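Long-range contact in TetR family transcriptional regulator (Rhodococcus erythropolis, PDB 4ZA6), which probably binds DNA as a TetR-family repressor, QsdR, that controls expression of qsdA, a gene of quorum-sensing signal degradation: residues A[55-60]-A[115-120]. Sequence-based numbering, arbitrary orientation.
Sequences LAEATE and SIESIS
I119 touches A56, T59 and E60 through its two branches. From CB these part: CG2 lies 3.6 Å from A56 O and 4.0 Å from T59 CG2, the I119 and T59 side chains sliding past each other in opposite directions, while CG1, anti to the backbone N (chi1 -167°), passes over E60 CB. CD1 lies against E60 OE1 at 3.9 Å; the other carboxylate oxygen, OE2, is salt-bridged to R64. One turn earlier, I116 CD1 reaches 3.6 Å to L55 CB; L55 also touches F106, and I116 touches L109, both on helix 103-111. T59 CG2 faces S120 OG at 3.4 Å, a van der Waals contact of a methyl with a hydroxyl oxygen whose proton goes to I116 O, from above that carbonyl plane. T59 OG1 bonds L55 O at 2.8 Å and also a pentanediol, probably from the crystallisation liquor. A serine in place of T59 would probably leave a gap against I119 CG2 and S120 OG, since the methyl fills that position. Small A56 permits a CA-CA approach of 4.6 Å to I116, and the short axes run 8.5 Å apart at -26°: close, near-parallel packing of helix 47-69, the linking helix of the TetR fold, on helix 115-133 of the C-terminal domain.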
loop_
_atom_site.group_PDB
_atom_site.type_symbol
_atom_site.label_atom_id
_atom_site.label_comp_id
_atom_site.label_asym_id
_atom_site.label_seq_id
_atom_site.Cartn_x
_atom_site.Cartn_y
_atom_site.Cartn_z
ATOM N N LEU A 55 3.698 -7.194 -1.103
ATOM C CA LEU A 55 3.133 -6.076 -0.344
ATOM C C LEU A 55 2.213 -5.208 -1.184
ATOM O O LEU A 55 1.229 -4.712 -0.654
ATOM C CB LEU A 55 4.250 -5.237 0.288
ATOM C CG LEU A 55 5.117 -5.963 1.314
ATOM C CD1 LEU A 55 6.252 -5.064 1.815
ATOM C CD2 LEU A 55 4.273 -6.508 2.454
ATOM N N ALA A 56 2.506 -5.059 -2.490
ATOM C CA ALA A 56 1.651 -4.295 -3.410
ATOM C C ALA A 56 0.311 -5.021 -3.595
ATOM O O ALA A 56 -0.726 -4.378 -3.607
ATOM C CB ALA A 56 2.344 -4.148 -4.754
ATOM N N GLU A 57 0.327 -6.364 -3.736
ATOM C CA GLU A 57 -0.916 -7.135 -3.888
ATOM C C GLU A 57 -1.767 -7.045 -2.599
ATOM O O GLU A 57 -2.978 -6.907 -2.691
ATOM C CB GLU A 57 -0.626 -8.605 -4.275
ATOM C CG GLU A 57 -0.118 -8.756 -5.703
ATOM C CD GLU A 57 -0.057 -10.167 -6.253
ATOM O OE1 GLU A 57 -0.473 -11.111 -5.543
ATOM O OE2 GLU A 57 0.426 -10.333 -7.393
ATOM N N ALA A 58 -1.127 -7.126 -1.418
ATOM C CA ALA A 58 -1.780 -6.987 -0.104
ATOM C C ALA A 58 -2.358 -5.564 0.029
ATOM O O ALA A 58 -3.431 -5.399 0.595
ATOM C CB ALA A 58 -0.778 -7.238 1.014
ATOM N N THR A 59 -1.628 -4.533 -0.481
ATOM C CA THR A 59 -2.090 -3.135 -0.488
ATOM C C THR A 59 -3.407 -3.017 -1.308
ATOM O O THR A 59 -4.363 -2.390 -0.852
ATOM C CB THR A 59 -0.998 -2.216 -1.056
ATOM O OG1 THR A 59 0.116 -2.205 -0.156
ATOM C CG2 THR A 59 -1.492 -0.780 -1.280
ATOM N N GLU A 60 -3.447 -3.615 -2.499
ATOM C CA GLU A 60 -4.627 -3.598 -3.381
ATOM C C GLU A 60 -5.814 -4.199 -2.682
ATOM O O GLU A 60 -6.856 -3.565 -2.643
ATOM C CB GLU A 60 -4.324 -4.310 -4.717
ATOM C CG GLU A 60 -5.529 -4.471 -5.633
ATOM C CD GLU A 60 -5.171 -4.673 -7.095
ATOM O OE1 GLU A 60 -4.109 -5.273 -7.381
ATOM O OE2 GLU A 60 -5.948 -4.209 -7.962
ATOM N N SER A 115 6.741 -0.551 -6.280
ATOM C CA SER A 115 5.512 -1.331 -6.309
ATOM C C SER A 115 4.363 -0.841 -5.409
ATOM O O SER A 115 3.244 -0.630 -5.900
ATOM C CB SER A 115 5.824 -2.807 -6.094
ATOM O OG SER A 115 6.565 -3.305 -7.194
ATOM N N ILE A 116 4.635 -0.627 -4.120
ATOM C CA ILE A 116 3.623 -0.161 -3.154
ATOM C C ILE A 116 3.040 1.209 -3.541
ATOM O O ILE A 116 1.815 1.322 -3.649
ATOM C CB ILE A 116 4.169 -0.196 -1.692
ATOM C CG1 ILE A 116 4.516 -1.660 -1.275
ATOM C CG2 ILE A 116 3.142 0.450 -0.706
ATOM C CD1 ILE A 116 5.389 -1.804 -0.047
ATOM N N GLU A 117 3.908 2.244 -3.756
ATOM C CA GLU A 117 3.427 3.571 -4.152
ATOM C C GLU A 117 2.682 3.562 -5.487
ATOM O O GLU A 117 1.715 4.294 -5.607
ATOM C CB GLU A 117 4.535 4.641 -4.153
ATOM C CG GLU A 117 4.980 5.105 -2.771
ATOM C CD GLU A 117 5.890 6.326 -2.724
ATOM O OE1 GLU A 117 6.537 6.654 -3.745
ATOM O OE2 GLU A 117 5.914 6.996 -1.673
ATOM N N SER A 118 3.107 2.743 -6.483
ATOM C CA SER A 118 2.434 2.693 -7.801
ATOM C C SER A 118 1.024 2.162 -7.729
ATOM O O SER A 118 0.143 2.751 -8.337
ATOM C CB SER A 118 3.225 1.861 -8.812
ATOM O OG SER A 118 4.495 2.449 -9.035
ATOM N N ILE A 119 0.801 1.042 -7.022
ATOM C CA ILE A 119 -0.551 0.492 -6.896
ATOM C C ILE A 119 -1.426 1.418 -6.035
ATOM O O ILE A 119 -2.579 1.661 -6.393
ATOM C CB ILE A 119 -0.562 -1.000 -6.443
ATOM C CG1 ILE A 119 -1.968 -1.661 -6.628
ATOM C CG2 ILE A 119 -0.053 -1.171 -4.999
ATOM C CD1 ILE A 119 -2.465 -1.814 -8.051
ATOM N N SER A 120 -0.866 1.985 -4.947
ATOM C CA SER A 120 -1.600 2.918 -4.084
ATOM C C SER A 120 -2.065 4.124 -4.937
ATOM O O SER A 120 -3.253 4.441 -4.923
ATOM C CB SER A 120 -0.727 3.377 -2.919
ATOM O OG SER A 120 -0.333 2.278 -2.113
#